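Long-range contacts in MgGH51 (Meripilus giganteus, PDB 6ZPV), which hydrolyses alpha-L-arabinofuranosidic bonds as a GH51 glycosidase, probably releasing terminal arabinofuranose from plant polysaccharides: residues V399-W407 with S434-G442; I309-I320 with F366-I377. One frame throughout, in Å; residues are numbered along the deposited sequence. Where two conformers were deposited one is given.

In the fold
Both contacts belong to the eight-stranded parallel beta/alpha barrel. Contact 2 is partly buried and joins two of its outer helices, 306-320 and 359-373. Contact 1 lies at the surface, where strand 396-403 runs out into helix 405-410 and meets the loop that follows strand 424-432. They share no helix or strand. Their centres are 36 Å apart, and the nearest atoms are about 15 Å apart. Both segments of contact 2 come earlier in the chain than those of contact 1. The chemistry of contact 2 is mainly isoleucine, leucine and phenylalanine packing. Contact 1 is smaller and more mixed: one leucine and one phenylalanine beside a threonine, a proline, backbone carbonyls and a bridging water.

Contact 1 (V399-W407 with S434-G442)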
loop_
_atom_site.group_PDB
_atom_site.type_symbol
_atom_site.label_atom_id
_atom_site.label_comp_id
_atom_site.label_asym_id
_atom_site.label_seq_id
_atom_site.Cartn_x
_atom_site.Cartn_y
_atom_site.Cartn_z
ATOM N N VAL A 399 2.316 5.332 17.207
ATOM C CA VAL A 399 3.773 5.284 17.495
ATOM C C VAL A 399 4.487 4.682 16.304
ATOM O O VAL A 399 4.111 3.589 15.822
ATOM C CB VAL A 399 3.997 4.452 18.780
ATOM C CG1 VAL A 399 5.456 4.382 19.144
ATOM C CG2 VAL A 399 3.166 4.942 19.935
ATOM N N HIS A 400 5.546 5.345 15.821
ATOM C CA HIS A 400 6.368 4.859 14.702
ATOM C C HIS A 400 7.783 4.593 15.189
ATOM O O HIS A 400 8.322 5.420 15.913
ATOM C CB HIS A 400 6.450 5.911 13.571
ATOM C CG HIS A 400 5.124 6.281 12.989
ATOM N ND1 HIS A 400 5.003 7.324 12.085
ATOM C CD2 HIS A 400 3.885 5.771 13.161
ATOM C CE1 HIS A 400 3.728 7.419 11.754
ATOM N NE2 HIS A 400 3.011 6.501 12.379
ATOM N N VAL A 401 8.412 3.525 14.724
ATOM C CA VAL A 401 9.854 3.310 15.020
ATOM C C VAL A 401 10.542 2.577 13.867
ATOM O O VAL A 401 10.095 1.494 13.453
ATOM C CB VAL A 401 10.073 2.613 16.374
ATOM C CG1 VAL A 401 9.478 1.211 16.447
ATOM C CG2 VAL A 401 11.555 2.603 16.705
ATOM N N TYR A 402 11.650 3.127 13.437
ATOM C CA TYR A 402 12.607 2.507 12.509
ATOM C C TYR A 402 13.915 2.349 13.234
ATOM O O TYR A 402 14.452 3.315 13.791
ATOM C CB TYR A 402 12.744 3.359 11.257
ATOM C CG TYR A 402 11.452 3.479 10.485
ATOM C CD1 TYR A 402 10.975 2.440 9.722
ATOM C CD2 TYR A 402 10.704 4.627 10.566
ATOM C CE1 TYR A 402 9.769 2.544 9.051
ATOM C CE2 TYR A 402 9.496 4.718 9.907
ATOM C CZ TYR A 402 9.008 3.682 9.148
ATOM O OH TYR A 402 7.839 3.753 8.419
ATOM N N GLN A 403 14.445 1.117 13.277
ATOM C CA GLN A 403 15.580 0.815 14.181
ATOM C C GLN A 403 16.367 -0.370 13.651
ATOM O O GLN A 403 16.087 -0.909 12.554
ATOM C CB GLN A 403 15.078 0.675 15.620
ATOM C CG GLN A 403 15.407 1.827 16.540
ATOM C CD GLN A 403 16.886 2.062 16.780
ATOM O OE1 GLN A 403 17.709 1.213 16.421
ATOM N NE2 GLN A 403 17.246 3.210 17.357
ATOM N N THR A 404 17.360 -0.830 14.405
ATOM C CA THR A 404 18.144 -1.995 14.029
ATOM C C THR A 404 17.407 -3.270 14.431
ATOM O O THR A 404 16.577 -3.277 15.353
ATOM C CB THR A 404 19.484 -1.978 14.749
ATOM O OG1 THR A 404 19.287 -2.187 16.136
ATOM C CG2 THR A 404 20.346 -0.756 14.493
ATOM N N PRO A 405 17.763 -4.410 13.793
ATOM C CA PRO A 405 17.185 -5.679 14.268
ATOM C C PRO A 405 17.361 -5.920 15.763
ATOM O O PRO A 405 16.464 -6.418 16.452
ATOM C CB PRO A 405 17.910 -6.732 13.381
ATOM C CG PRO A 405 18.250 -5.968 12.134
ATOM C CD PRO A 405 18.628 -4.565 12.598
ATOM N N THR A 406 18.570 -5.585 16.264
ATOM C CA THR A 406 18.894 -5.792 17.677
ATOM C C THR A 406 17.993 -4.931 18.569
ATOM O O THR A 406 17.520 -5.406 19.597
ATOM C CB THR A 406 20.376 -5.535 17.892
ATOM O OG1 THR A 406 21.082 -6.540 17.154
ATOM C CG2 THR A 406 20.772 -5.568 19.347
ATOM N N TRP A 407 17.807 -3.667 18.169
ATOM C CA TRP A 407 16.901 -2.829 18.970
ATOM C C TRP A 407 15.538 -3.501 19.136
ATOM O O TRP A 407 14.933 -3.454 20.212
ATOM C CB TRP A 407 16.727 -1.447 18.298
ATOM C CG TRP A 407 15.869 -0.485 19.061
ATOM C CD1 TRP A 407 16.346 0.482 19.899
ATOM C CD2 TRP A 407 14.442 -0.401 19.078
ATOM N NE1 TRP A 407 15.316 1.166 20.464
ATOM C CE2 TRP A 407 14.136 0.630 20.015
ATOM C CE3 TRP A 407 13.391 -1.065 18.428
ATOM C CZ2 TRP A 407 12.800 0.978 20.318
ATOM C CZ3 TRP A 407 12.098 -0.731 18.762
ATOM C CH2 TRP A 407 11.787 0.254 19.707
ATOM N N SER A 434 18.223 -1.221 9.203
ATOM C CA SER A 434 19.657 -1.045 9.054
ATOM C C SER A 434 20.328 -1.708 10.235
ATOM O O SER A 434 19.723 -1.777 11.319
ATOM C CB SER A 434 19.997 0.448 9.074
ATOM O OG SER A 434 21.396 0.663 9.071
ATOM N N THR A 435 21.579 -2.117 10.053
ATOM C CA THR A 435 22.389 -2.546 11.181
ATOM C C THR A 435 23.250 -1.420 11.759
ATOM O O THR A 435 23.990 -1.690 12.725
ATOM C CB THR A 435 23.287 -3.724 10.781
ATOM O OG1 THR A 435 24.052 -3.357 9.631
ATOM C CG2 THR A 435 22.460 -4.936 10.397
ATOM N N ASN A 436 23.157 -0.206 11.230
ATOM C CA ASN A 436 23.992 0.914 11.668
ATOM C C ASN A 436 23.181 1.858 12.572
ATOM O O ASN A 436 22.428 2.709 12.104
ATOM C CB ASN A 436 24.490 1.667 10.465
ATOM C CG ASN A 436 25.534 2.730 10.794
ATOM O OD1 ASN A 436 25.622 3.196 11.956
ATOM N ND2 ASN A 436 26.292 3.119 9.753
ATOM N N ALA A 437 23.337 1.683 13.878
ATOM C CA ALA A 437 22.550 2.424 14.850
ATOM C C ALA A 437 22.740 3.925 14.691
ATOM O O ALA A 437 21.830 4.703 15.052
ATOM C CB ALA A 437 22.894 2.023 16.257
ATOM N N ASN A 438 23.894 4.400 14.277
ATOM C CA ASN A 438 24.200 5.835 14.196
ATOM C C ASN A 438 23.913 6.445 12.829
ATOM O O ASN A 438 24.059 7.673 12.688
ATOM C CB ASN A 438 25.607 6.143 14.679
ATOM C CG ASN A 438 25.750 5.955 16.156
ATOM O OD1 ASN A 438 24.975 6.464 16.955
ATOM N ND2 ASN A 438 26.815 5.300 16.528
ATOM N N ASP A 439 23.475 5.654 11.848
ATOM C CA ASP A 439 23.151 6.165 10.476
ATOM C C ASP A 439 22.045 5.300 9.884
ATOM O O ASP A 439 22.224 4.721 8.808
ATOM C CB ASP A 439 24.408 6.180 9.605
ATOM C CG ASP A 439 24.258 6.892 8.268
ATOM O OD1 ASP A 439 23.328 7.745 8.155
ATOM O OD2 ASP A 439 25.082 6.637 7.374
ATOM N N LEU A 440 20.970 5.171 10.595
ATOM C CA LEU A 440 19.891 4.224 10.232
ATOM C C LEU A 440 19.306 4.491 8.861
ATOM O O LEU A 440 18.921 3.527 8.168
ATOM C CB LEU A 440 18.755 4.332 11.250
ATOM C CG LEU A 440 18.980 3.676 12.618
ATOM C CD1 LEU A 440 17.964 4.206 13.617
ATOM C CD2 LEU A 440 18.976 2.173 12.600
ATOM N N PHE A 441 19.296 5.778 8.469
ATOM C CA PHE A 441 18.701 6.207 7.197
ATOM C C PHE A 441 19.726 6.347 6.104
ATOM O O PHE A 441 19.451 7.039 5.122
ATOM C CB PHE A 441 17.779 7.401 7.433
ATOM C CG PHE A 441 16.835 7.225 8.608
ATOM C CD1 PHE A 441 15.713 6.454 8.492
ATOM C CD2 PHE A 441 17.116 7.721 9.888
ATOM C CE1 PHE A 441 14.878 6.201 9.576
ATOM C CE2 PHE A 441 16.297 7.460 10.952
ATOM C CZ PHE A 441 15.189 6.675 10.810
ATOM N N GLY A 442 20.890 5.746 6.262
ATOM C CA GLY A 442 21.957 5.780 5.256
ATOM C C GLY A 442 21.831 4.794 4.139
ATOM O O GLY A 442 20.724 4.271 3.876
HETATM O O HOH W 1 19.987 4.555 17.129
#
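In the (beta/alpha)8 barrel the C-terminal ends of the strands form the active-site face. At this end of strand 396-403, the strand-to-helix junction 402-405 packs against the loop 434-442. L440 carries much of the contact with its two methyls. CD1 lies 3.6 Å from Y402 O and also meets the amide end of Q403. CD2 touches T404 CG2 at 3.7 Å, the two side chains crossing at about a right angle. T404 CG2 also rests against A437. The OG1 of T404 sits between its backbone N and carbonyl carbon (chi1 68°), where it N-caps the helix by accepting from W407 N at 2.9 Å. T404 CA makes a CH...O contact to S434 O at 3.1 Å, and P405 CD lies close to the same oxygen. This carbonyl is buried here without a hydrogen-bond partner. S434 OG accepts from N436 N in an ST turn.

The Q403 chain bends at chi2, and its OE1 accepts from T404 N at 2.9 Å. Its NE2 donates to a water that in turn donates to A437 O, which ties the two segments together. Replacing Q403 by an alanine would probably leave T404 N without this acceptor and break the water link to A437. Y402 CB meets F441 CE1 at 3.9 Å. The Y402 hydroxyl is hydrogen-bonded to E429 and its ring stacks edge-to-face with W491. Strand 424-432 pairs with strand 396-403 alongside, while helix 454-469 touches P405 and T435 through Q455.

Contact 2 (I309-I320 with F366-I377); sequences IQQAIDQINFVI and FVTALQAQFPQI. With NAG (2-acetamido-2-deoxy-beta-D-glucopyranose), chain D.
The axes of helices 309-320 and 366-373 approach to 10.0 Å and cross at -32°, running in roughly the same direction. They are outer helices of the beta/alpha barrel. L370 packs as a knob into a hole formed by I309, A312, I313 and I316. In one of its two conformers, L370 CD1 meets I313 CG1 at 3.7 Å, and CD2 touches both A312 CB and I316 CD1.

At the N-terminal end of the contact, I309 presents two branches. CG1 stands over the centre of the F366 ring in a CH-pi contact, 3.6 Å from the centroid. With CG1 beside the backbone N (chi1 -67°), CG2 is directed instead to A369 CB, at 3.5 Å. A312 CB sits at the edge of the same F366 ring.

F374, just past the second helix, fills the other end. I316 CG2 lies over its face, 3.4 Å from the ring centroid. Q373 CB covers the opposite face near the rim. I320 CD1 reaches F374, Q376 and I377. At the exposed side, one water accepts from N317 ND2 and donates to Q373 OE1, bridging the helices.

M287 of strand 284-289 touches I316 from the barrel side. Q311 points elsewhere, toward an N-acetylglucosamine of the glycan, and its amide is held by R241, Q243 and N245. The turn after F374 is fastened by Q371, whose NE2 donates to I377 O and F374 O. N317 OD1 comes to the edge of the F374 ring, 3.3 Å from CE1, with amide and ring planes 75° apart.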
loop_
_atom_site.group_PDB
_atom_site.type_symbol
_atom_site.label_atom_id
_atom_site.label_comp_id
_atom_site.label_asym_id
_atom_site.label_seq_id
_atom_site.Cartn_x
_atom_site.Cartn_y
_atom_site.Cartn_z
ATOM N N ILE A 309 -11.221 21.657 8.147
ATOM C CA ILE A 309 -12.007 20.820 9.056
ATOM C C ILE A 309 -13.271 20.338 8.302
ATOM O O ILE A 309 -13.620 19.150 8.341
ATOM C CB ILE A 309 -12.348 21.596 10.343
ATOM C CG1 ILE A 309 -11.086 21.848 11.127
ATOM C CG2 ILE A 309 -13.423 20.847 11.159
ATOM C CD1 ILE A 309 -11.227 22.773 12.318
ATOM N N GLN A 310 -13.942 21.266 7.581
ATOM C CA GLN A 310 -15.118 20.826 6.816
ATOM C C GLN A 310 -14.724 19.808 5.745
ATOM O O GLN A 310 -15.484 18.855 5.508
ATOM C CB GLN A 310 -15.806 22.044 6.181
ATOM C CG GLN A 310 -17.081 21.631 5.431
ATOM C CD GLN A 310 -18.130 20.996 6.323
ATOM O OE1 GLN A 310 -18.651 19.851 6.032
ATOM N NE2 GLN A 310 -18.474 21.673 7.374
ATOM N N GLN A 311 -13.563 19.969 5.102
ATOM C CA GLN A 311 -13.146 18.997 4.056
ATOM C C GLN A 311 -12.959 17.623 4.690
ATOM O O GLN A 311 -13.311 16.617 4.045
ATOM C CB GLN A 311 -11.895 19.504 3.367
ATOM C CG GLN A 311 -11.444 18.588 2.227
ATOM C CD GLN A 311 -10.434 19.217 1.333
ATOM O OE1 GLN A 311 -9.604 20.037 1.822
ATOM N NE2 GLN A 311 -10.397 18.884 0.047
ATOM N N ALA A 312 -12.432 17.562 5.922
ATOM C CA ALA A 312 -12.293 16.271 6.598
ATOM C C ALA A 312 -13.648 15.673 6.972
ATOM O O ALA A 312 -13.827 14.457 6.871
ATOM C CB ALA A 312 -11.434 16.424 7.843
ATOM N N ILE A 313 -14.612 16.508 7.404
ATOM C CA ILE A 313 -15.989 16.022 7.599
ATOM C C ILE A 313 -16.564 15.453 6.305
ATOM O O ILE A 313 -17.174 14.368 6.308
ATOM C CB ILE A 313 -16.850 17.144 8.196
ATOM C CG1 ILE A 313 -16.429 17.458 9.625
ATOM C CG2 ILE A 313 -18.323 16.784 8.134
ATOM C CD1 ILE A 313 -17.020 18.709 10.198
ATOM N N ASP A 314 -16.365 16.173 5.198
ATOM C CA ASP A 314 -16.838 15.707 3.890
ATOM C C ASP A 314 -16.236 14.347 3.552
ATOM O O ASP A 314 -16.951 13.446 3.091
ATOM C CB ASP A 314 -16.468 16.724 2.810
ATOM C CG ASP A 314 -17.122 18.083 2.881
ATOM O OD1 ASP A 314 -18.135 18.235 3.591
ATOM O OD2 ASP A 314 -16.550 19.002 2.229
ATOM N N GLN A 315 -14.928 14.192 3.772
ATOM C CA GLN A 315 -14.243 12.916 3.507
ATOM C C GLN A 315 -14.881 11.752 4.272
ATOM O O GLN A 315 -15.123 10.692 3.724
ATOM C CB GLN A 315 -12.763 13.107 3.895
ATOM C CG GLN A 315 -11.899 11.877 3.652
ATOM C CD GLN A 315 -10.464 12.114 4.069
ATOM O OE1 GLN A 315 -9.973 13.250 4.027
ATOM N NE2 GLN A 315 -9.755 11.020 4.463
ATOM N N ILE A 316 -15.130 11.993 5.550
ATOM C CA ILE A 316 -15.749 10.957 6.390
ATOM C C ILE A 316 -17.192 10.687 5.947
ATOM O O ILE A 316 -17.615 9.512 5.851
ATOM C CB ILE A 316 -15.628 11.311 7.873
ATOM C CG1 ILE A 316 -14.163 11.337 8.310
ATOM C CG2 ILE A 316 -16.470 10.350 8.718
ATOM C CD1 ILE A 316 -13.895 12.008 9.641
ATOM N N ASN A 317 -17.940 11.736 5.611
ATOM C CA ASN A 317 -19.313 11.519 5.112
ATOM C C ASN A 317 -19.316 10.706 3.828
ATOM O O ASN A 317 -20.226 9.908 3.610
ATOM C CB ASN A 317 -20.047 12.857 4.920
ATOM C CG ASN A 317 -20.642 13.392 6.213
ATOM O OD1 ASN A 317 -20.930 12.582 7.102
ATOM N ND2 ASN A 317 -20.822 14.722 6.246
ATOM N N PHE A 318 -18.344 10.876 2.946
ATOM C CA PHE A 318 -18.262 10.040 1.752
ATOM C C PHE A 318 -18.238 8.567 2.189
ATOM O O PHE A 318 -18.862 7.709 1.524
ATOM C CB PHE A 318 -17.040 10.378 0.897
ATOM C CG PHE A 318 -16.979 9.551 -0.363
ATOM C CD1 PHE A 318 -17.722 9.903 -1.470
ATOM C CD2 PHE A 318 -16.222 8.376 -0.432
ATOM C CE1 PHE A 318 -17.691 9.177 -2.635
ATOM C CE2 PHE A 318 -16.174 7.643 -1.618
ATOM C CZ PHE A 318 -16.916 8.047 -2.711
ATOM N N VAL A 319 -17.469 8.226 3.208
ATOM C CA VAL A 319 -17.276 6.835 3.669
ATOM C C VAL A 319 -18.553 6.297 4.297
ATOM O O VAL A 319 -18.975 5.160 3.976
ATOM C CB VAL A 319 -16.068 6.723 4.607
ATOM C CG1 VAL A 319 -15.858 5.266 4.961
ATOM C CG2 VAL A 319 -14.804 7.321 4.010
ATOM N N ILE A 320 -19.148 7.054 5.252
ATOM C CA ILE A 320 -20.170 6.497 6.179
ATOM C C ILE A 320 -21.508 7.225 6.176
ATOM O O ILE A 320 -22.440 6.736 6.823
ATOM C CB ILE A 320 -19.657 6.431 7.621
ATOM C CG1 ILE A 320 -19.478 7.817 8.264
ATOM C CG2 ILE A 320 -18.418 5.592 7.719
ATOM C CD1 ILE A 320 -19.126 7.732 9.716
ATOM N N PHE A 366 -9.834 20.220 15.109
ATOM C CA PHE A 366 -10.296 19.108 14.278
ATOM C C PHE A 366 -11.088 18.136 15.079
ATOM O O PHE A 366 -12.184 17.762 14.628
ATOM C CB PHE A 366 -9.121 18.404 13.563
ATOM C CG PHE A 366 -8.699 18.980 12.232
ATOM C CD1 PHE A 366 -7.851 20.077 12.175
ATOM C CD2 PHE A 366 -9.191 18.445 11.076
ATOM C CE1 PHE A 366 -7.500 20.620 10.949
ATOM C CE2 PHE A 366 -8.846 18.994 9.837
ATOM C CZ PHE A 366 -7.994 20.063 9.782
ATOM N N VAL A 367 -10.587 17.635 16.194
ATOM C CA VAL A 367 -11.289 16.540 16.879
ATOM C C VAL A 367 -12.570 17.074 17.544
ATOM O O VAL A 367 -13.589 16.367 17.549
ATOM C CB VAL A 367 -10.370 15.797 17.869
ATOM C CG1 VAL A 367 -11.138 14.746 18.647
ATOM C CG2 VAL A 367 -9.227 15.186 17.109
ATOM N N THR A 368 -12.574 18.304 18.070
ATOM C CA THR A 368 -13.828 18.807 18.656
ATOM C C THR A 368 -14.938 18.750 17.573
ATOM O O THR A 368 -16.064 18.287 17.818
ATOM C CB THR A 368 -13.656 20.215 19.240
ATOM O OG1 THR A 368 -12.688 20.159 20.294
ATOM C CG2 THR A 368 -14.943 20.764 19.798
ATOM N N ALA A 369 -14.614 19.273 16.376
ATOM C CA ALA A 369 -15.601 19.291 15.275
ATOM C C ALA A 369 -15.950 17.882 14.792
ATOM O O ALA A 369 -17.139 17.554 14.594
ATOM C CB ALA A 369 -15.110 20.148 14.154
ATOM N N LEU A 370 -14.914 17.079 14.504
ATOM C CA LEU A 370 -15.160 15.772 13.909
ATOM C C LEU A 370 -15.821 14.808 14.903
ATOM O O LEU A 370 -16.705 14.031 14.505
ATOM C CB LEU A 370 -13.852 15.210 13.341
ATOM C CG LEU A 370 -13.481 15.633 11.923
ATOM C CD1 LEU A 370 -13.385 17.144 11.706
ATOM C CD2 LEU A 370 -12.208 14.976 11.493
ATOM N N GLN A 371 -15.409 14.848 16.176
ATOM C CA GLN A 371 -16.063 13.953 17.149
ATOM C C GLN A 371 -17.538 14.355 17.331
ATOM O O GLN A 371 -18.368 13.473 17.530
ATOM C CB GLN A 371 -15.331 14.000 18.490
ATOM C CG GLN A 371 -15.795 12.909 19.465
ATOM C CD GLN A 371 -15.093 11.597 19.237
ATOM O OE1 GLN A 371 -13.987 11.406 19.782
ATOM N NE2 GLN A 371 -15.664 10.746 18.375
ATOM N N ALA A 372 -17.853 15.640 17.277
ATOM C CA ALA A 372 -19.272 16.039 17.432
ATOM C C ALA A 372 -20.078 15.542 16.233
ATOM O O ALA A 372 -21.241 15.127 16.408
ATOM C CB ALA A 372 -19.396 17.557 17.542
ATOM N N GLN A 373 -19.514 15.540 15.036
ATOM C CA GLN A 373 -20.225 14.994 13.865
ATOM C C GLN A 373 -20.285 13.480 13.924
ATOM O O GLN A 373 -21.322 12.895 13.482
ATOM C CB GLN A 373 -19.472 15.385 12.586
ATOM C CG GLN A 373 -19.538 16.828 12.232
ATOM C CD GLN A 373 -20.905 17.317 11.849
ATOM O OE1 GLN A 373 -21.708 16.599 11.237
ATOM N NE2 GLN A 373 -21.245 18.388 12.524
ATOM N N PHE A 374 -19.287 12.853 14.452
ATOM C CA PHE A 374 -19.118 11.382 14.427
ATOM C C PHE A 374 -18.741 10.869 15.821
ATOM O O PHE A 374 -17.592 10.505 16.099
ATOM C CB PHE A 374 -18.041 10.987 13.404
ATOM C CG PHE A 374 -18.224 11.626 12.052
ATOM C CD1 PHE A 374 -19.303 11.286 11.248
ATOM C CD2 PHE A 374 -17.338 12.597 11.603
ATOM C CE1 PHE A 374 -19.486 11.924 10.042
ATOM C CE2 PHE A 374 -17.532 13.220 10.388
ATOM C CZ PHE A 374 -18.596 12.868 9.581
ATOM N N PRO A 375 -19.719 10.856 16.736
ATOM C CA PRO A 375 -19.421 10.500 18.149
ATOM C C PRO A 375 -18.871 9.079 18.274
ATOM O O PRO A 375 -18.255 8.727 19.261
ATOM C CB PRO A 375 -20.744 10.613 18.844
ATOM C CG PRO A 375 -21.622 11.365 17.939
ATOM C CD PRO A 375 -21.086 11.358 16.578
ATOM N N GLN A 376 -19.162 8.221 17.275
ATOM C CA GLN A 376 -18.811 6.779 17.299
ATOM C C GLN A 376 -17.403 6.494 16.786
ATOM O O GLN A 376 -16.945 5.362 16.945
ATOM C CB GLN A 376 -19.824 5.973 16.489
ATOM C CG GLN A 376 -19.698 6.077 14.982
ATOM C CD GLN A 376 -20.327 7.335 14.354
ATOM O OE1 GLN A 376 -20.686 8.360 14.978
ATOM N NE2 GLN A 376 -20.471 7.280 13.035
ATOM N N ILE A 377 -16.689 7.445 16.190
ATOM C CA ILE A 377 -15.332 7.233 15.643
ATOM C C ILE A 377 -14.264 7.448 16.707
ATOM O O ILE A 377 -14.419 8.324 17.542
ATOM C CB ILE A 377 -15.085 8.108 14.418
ATOM C CG1 ILE A 377 -16.002 7.639 13.283
ATOM C CG2 ILE A 377 -13.621 8.094 13.996
ATOM C CD1 ILE A 377 -15.835 8.471 12.013
HETATM C C1 NAG D . -11.816 19.547 -3.345
HETATM C C2 NAG D . -11.631 20.441 -4.558
HETATM C C3 NAG D . -11.018 21.773 -4.106
HETATM C C4 NAG D . -11.865 22.411 -3.001
HETATM C C5 NAG D . -12.027 21.403 -1.844
HETATM C C6 NAG D . -12.960 21.944 -0.719
HETATM C C7 NAG D . -11.312 19.543 -6.805
HETATM C C8 NAG D . -10.375 18.930 -7.783
HETATM N N2 NAG D . -10.811 19.835 -5.597
HETATM O O3 NAG D . -10.909 22.693 -5.232
HETATM O O4 NAG D . -11.143 23.553 -2.508
HETATM O O5 NAG D . -12.657 20.245 -2.367
HETATM O O6 NAG D . -13.050 21.016 0.410
HETATM O O7 NAG D . -12.415 19.838 -7.111
HETATM O O HOH W 2 -22.059 16.590 8.217
#